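Local coordinates for protein DNA ligase (Archaeoglobus fulgidus, PDB 3GDE) that probably seals nicks in double-stranded DNA during replication, recombination and repair, as an ATP-dependent ligase that passes through an adenylated lysine, at residues E509-Y520 and I542-F553. Numbering follows the deposited sequence.
Sequences EIQKSPKYESGY and IERVENLYKLQF
A single water ties Lys512 to Tyr549, accepting from Lys512 N at 3.1 Å and lying 3.2 Å from Tyr549 OH, near the ring plane. Tyr520 CE1 sits over one face of this ring, 3.8 Å from Tyr549 CG, with the two planes inclined at 57°; Lys512 CG presses on that face nearer the hydroxyl, 3.3 Å from Tyr549 CZ. Phe553 CE2 lies across the opposite face, while Ile510 O approaches the rim. A CG anti to the backbone N (chi1 172°) swings the Tyr549 ring off the helix and across the strand. Replaced by an alanine, Tyr549 would probably leave unfilled the space between Tyr520 and Phe553 and rob the water of its hydroxyl partner. Beside the base of the ring, buried Ile510 lays its two branches against the helix, CG2 meeting Val545 CG1 at 4.0 Å and CD1 reaching Leu548 CB. Ile542 CD1 and Glu546 CG brace the Tyr520 ring. Arg544, salt-bridged to Glu426, and Leu551, touching Glu235, reach beyond the hairpin; the Leu548 side chain lies about 8 Å from those of Arg414 and Lys420, predicted ATP ligands. Thus the last modelled helix crosses a hairpin strand of the OB-fold domain almost perpendicularly (100°).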
# COMPACT_ATOMS: atom_id res chain seq x y z
N GLU A 509 24.38 0.40 -6.02
CA GLU A 509 24.76 0.02 -4.67
C GLU A 509 23.99 0.81 -3.61
O GLU A 509 23.62 1.95 -3.83
CB GLU A 509 26.27 0.22 -4.48
CG GLU A 509 26.83 -0.48 -3.25
CD GLU A 509 28.34 -0.29 -3.07
OE1 GLU A 509 28.90 0.76 -3.49
OE2 GLU A 509 28.97 -1.21 -2.49
N ILE A 510 23.72 0.17 -2.47
CA ILE A 510 23.30 0.87 -1.26
C ILE A 510 24.54 1.00 -0.37
O ILE A 510 25.17 -0.01 -0.04
CB ILE A 510 22.17 0.13 -0.49
CG1 ILE A 510 20.93 -0.06 -1.38
CG2 ILE A 510 21.78 0.90 0.77
CD1 ILE A 510 20.02 -1.21 -0.94
N GLN A 511 24.91 2.23 -0.01
CA GLN A 511 25.98 2.44 0.97
C GLN A 511 25.40 2.87 2.32
O GLN A 511 24.32 3.45 2.37
CB GLN A 511 26.98 3.51 0.53
CG GLN A 511 26.97 3.96 -0.92
CD GLN A 511 27.65 5.33 -1.11
OE1 GLN A 511 28.19 5.63 -2.18
NE2 GLN A 511 27.62 6.16 -0.07
N LYS A 512 26.13 2.59 3.40
CA LYS A 512 25.87 3.24 4.68
C LYS A 512 26.45 4.65 4.63
O LYS A 512 27.57 4.86 4.16
CB LYS A 512 26.46 2.47 5.85
CG LYS A 512 25.81 1.12 6.09
CD LYS A 512 25.86 0.69 7.54
CE LYS A 512 24.58 1.12 8.27
NZ LYS A 512 24.52 0.59 9.67
N SER A 513 25.68 5.62 5.11
CA SER A 513 26.02 7.04 4.98
C SER A 513 25.33 7.85 6.07
O SER A 513 24.18 7.58 6.41
CB SER A 513 25.60 7.57 3.60
OG SER A 513 25.99 8.93 3.41
N PRO A 514 26.04 8.84 6.63
CA PRO A 514 25.39 9.69 7.63
C PRO A 514 24.55 10.81 7.02
O PRO A 514 23.85 11.50 7.75
CB PRO A 514 26.57 10.27 8.41
CG PRO A 514 27.69 10.34 7.40
CD PRO A 514 27.46 9.22 6.42
N LYS A 515 24.61 10.99 5.70
CA LYS A 515 23.95 12.14 5.07
C LYS A 515 22.42 12.15 5.14
O LYS A 515 21.80 13.21 5.06
CB LYS A 515 24.45 12.36 3.63
CG LYS A 515 23.59 11.77 2.53
CD LYS A 515 23.94 12.36 1.17
CE LYS A 515 23.45 13.80 1.02
NZ LYS A 515 23.57 14.29 -0.38
N TYR A 516 21.80 10.98 5.31
CA TYR A 516 20.36 10.92 5.48
C TYR A 516 19.96 10.22 6.76
O TYR A 516 20.63 9.31 7.24
CB TYR A 516 19.67 10.21 4.31
CG TYR A 516 19.90 10.79 2.93
CD1 TYR A 516 19.53 12.11 2.63
CD2 TYR A 516 20.44 10.01 1.92
CE1 TYR A 516 19.72 12.62 1.35
CE2 TYR A 516 20.64 10.52 0.65
CZ TYR A 516 20.27 11.81 0.37
OH TYR A 516 20.47 12.30 -0.90
N GLU A 517 18.83 10.66 7.28
CA GLU A 517 18.16 10.08 8.43
C GLU A 517 18.08 8.54 8.40
O GLU A 517 18.15 7.90 9.44
CB GLU A 517 16.75 10.69 8.54
CG GLU A 517 15.95 10.67 7.21
CD GLU A 517 15.99 11.97 6.37
OE1 GLU A 517 14.90 12.32 5.86
OE2 GLU A 517 17.07 12.63 6.20
N SER A 518 17.95 7.97 7.21
CA SER A 518 17.83 6.52 7.06
C SER A 518 19.10 5.76 7.45
O SER A 518 19.03 4.60 7.84
CB SER A 518 17.45 6.16 5.62
OG SER A 518 18.53 6.38 4.73
N GLY A 519 20.25 6.42 7.32
CA GLY A 519 21.55 5.78 7.51
C GLY A 519 22.07 5.12 6.24
O GLY A 519 23.05 4.38 6.28
N TYR A 520 21.41 5.38 5.11
CA TYR A 520 21.73 4.73 3.83
C TYR A 520 21.63 5.70 2.67
O TYR A 520 20.85 6.65 2.72
CB TYR A 520 20.82 3.52 3.58
CG TYR A 520 20.98 2.43 4.61
CD1 TYR A 520 22.01 1.51 4.53
CD2 TYR A 520 20.10 2.34 5.69
CE1 TYR A 520 22.18 0.51 5.49
CE2 TYR A 520 20.25 1.35 6.66
CZ TYR A 520 21.29 0.44 6.55
OH TYR A 520 21.46 -0.55 7.50
N ILE A 542 12.40 0.58 5.53
CA ILE A 542 13.78 0.66 6.03
C ILE A 542 14.40 -0.73 6.31
O ILE A 542 15.61 -0.93 6.10
CB ILE A 542 13.90 1.60 7.27
CG1 ILE A 542 15.36 1.77 7.71
CG2 ILE A 542 13.02 1.11 8.44
CD1 ILE A 542 16.25 2.44 6.67
N GLU A 543 13.57 -1.67 6.76
CA GLU A 543 13.98 -3.06 6.95
C GLU A 543 14.42 -3.73 5.64
O GLU A 543 15.44 -4.42 5.62
CB GLU A 543 12.86 -3.87 7.62
CG GLU A 543 13.17 -5.35 7.85
CD GLU A 543 12.28 -6.00 8.92
OE1 GLU A 543 11.16 -5.49 9.20
OE2 GLU A 543 12.71 -7.04 9.48
N ARG A 544 13.67 -3.51 4.57
CA ARG A 544 14.04 -4.02 3.25
C ARG A 544 15.42 -3.48 2.82
O ARG A 544 16.30 -4.25 2.43
CB ARG A 544 12.97 -3.67 2.20
CG ARG A 544 13.21 -4.30 0.82
CD ARG A 544 12.38 -5.58 0.61
NE ARG A 544 12.89 -6.43 -0.46
CZ ARG A 544 12.62 -6.28 -1.76
NH1 ARG A 544 11.84 -5.29 -2.17
NH2 ARG A 544 13.14 -7.11 -2.66
N VAL A 545 15.59 -2.16 2.90
CA VAL A 545 16.84 -1.51 2.51
C VAL A 545 18.02 -2.12 3.28
O VAL A 545 19.05 -2.47 2.68
CB VAL A 545 16.76 0.05 2.69
CG1 VAL A 545 18.10 0.72 2.33
CG2 VAL A 545 15.63 0.63 1.85
N GLU A 546 17.85 -2.25 4.60
CA GLU A 546 18.83 -2.88 5.49
C GLU A 546 19.21 -4.29 5.03
O GLU A 546 20.40 -4.60 4.94
CB GLU A 546 18.29 -2.94 6.93
CG GLU A 546 18.39 -1.62 7.67
CD GLU A 546 17.48 -1.53 8.91
OE1 GLU A 546 16.72 -2.48 9.20
OE2 GLU A 546 17.54 -0.48 9.59
N ASN A 547 18.21 -5.13 4.77
CA ASN A 547 18.44 -6.49 4.29
C ASN A 547 19.12 -6.51 2.92
O ASN A 547 20.04 -7.31 2.70
CB ASN A 547 17.12 -7.29 4.22
CG ASN A 547 16.53 -7.59 5.61
OD1 ASN A 547 17.23 -7.61 6.62
ND2 ASN A 547 15.22 -7.81 5.64
N LEU A 548 18.69 -5.64 2.02
CA LEU A 548 19.32 -5.55 0.71
C LEU A 548 20.77 -5.07 0.79
O LEU A 548 21.63 -5.55 0.04
CB LEU A 548 18.50 -4.70 -0.26
CG LEU A 548 17.12 -5.27 -0.67
CD1 LEU A 548 16.33 -4.27 -1.50
CD2 LEU A 548 17.24 -6.60 -1.40
N TYR A 549 21.04 -4.15 1.72
CA TYR A 549 22.42 -3.71 2.01
C TYR A 549 23.30 -4.86 2.49
O TYR A 549 24.36 -5.11 1.92
CB TYR A 549 22.43 -2.57 3.02
CG TYR A 549 23.83 -2.21 3.48
CD1 TYR A 549 24.60 -1.31 2.76
CD2 TYR A 549 24.38 -2.79 4.62
CE1 TYR A 549 25.89 -0.98 3.16
CE2 TYR A 549 25.67 -2.47 5.03
CZ TYR A 549 26.42 -1.57 4.29
OH TYR A 549 27.69 -1.25 4.69
N LYS A 550 22.86 -5.55 3.55
CA LYS A 550 23.60 -6.68 4.15
C LYS A 550 23.92 -7.78 3.15
O LYS A 550 24.90 -8.51 3.32
CB LYS A 550 22.81 -7.27 5.33
CG LYS A 550 23.02 -6.53 6.64
CD LYS A 550 22.53 -7.32 7.85
CE LYS A 550 21.12 -6.94 8.28
NZ LYS A 550 20.86 -7.22 9.74
N LEU A 551 23.08 -7.89 2.13
CA LEU A 551 23.15 -8.94 1.14
C LEU A 551 24.17 -8.65 0.03
O LEU A 551 24.49 -9.53 -0.77
CB LEU A 551 21.76 -9.17 0.54
CG LEU A 551 21.51 -10.45 -0.25
CD1 LEU A 551 21.24 -11.63 0.67
CD2 LEU A 551 20.35 -10.21 -1.19
N GLN A 552 24.66 -7.42 -0.01
CA GLN A 552 25.76 -7.05 -0.91
C GLN A 552 27.09 -7.65 -0.44
O GLN A 552 28.01 -7.83 -1.23
CB GLN A 552 25.88 -5.54 -1.01
CG GLN A 552 24.67 -4.86 -1.62
CD GLN A 552 24.76 -3.35 -1.57
OE1 GLN A 552 25.40 -2.78 -0.68
NE2 GLN A 552 24.11 -2.68 -2.52
N PHE A 553 27.16 -7.95 0.86
CA PHE A 553 28.34 -8.55 1.48
C PHE A 553 28.01 -9.88 2.15
O PHE A 553 27.07 -10.58 1.77
CB PHE A 553 28.95 -7.58 2.51
CG PHE A 553 28.85 -6.13 2.11
CD1 PHE A 553 29.67 -5.62 1.09
CD2 PHE A 553 27.94 -5.28 2.73
CE1 PHE A 553 29.57 -4.27 0.70
CE2 PHE A 553 27.83 -3.94 2.36
CZ PHE A 553 28.65 -3.43 1.35
O HOH W 1 28.71 1.08 2.69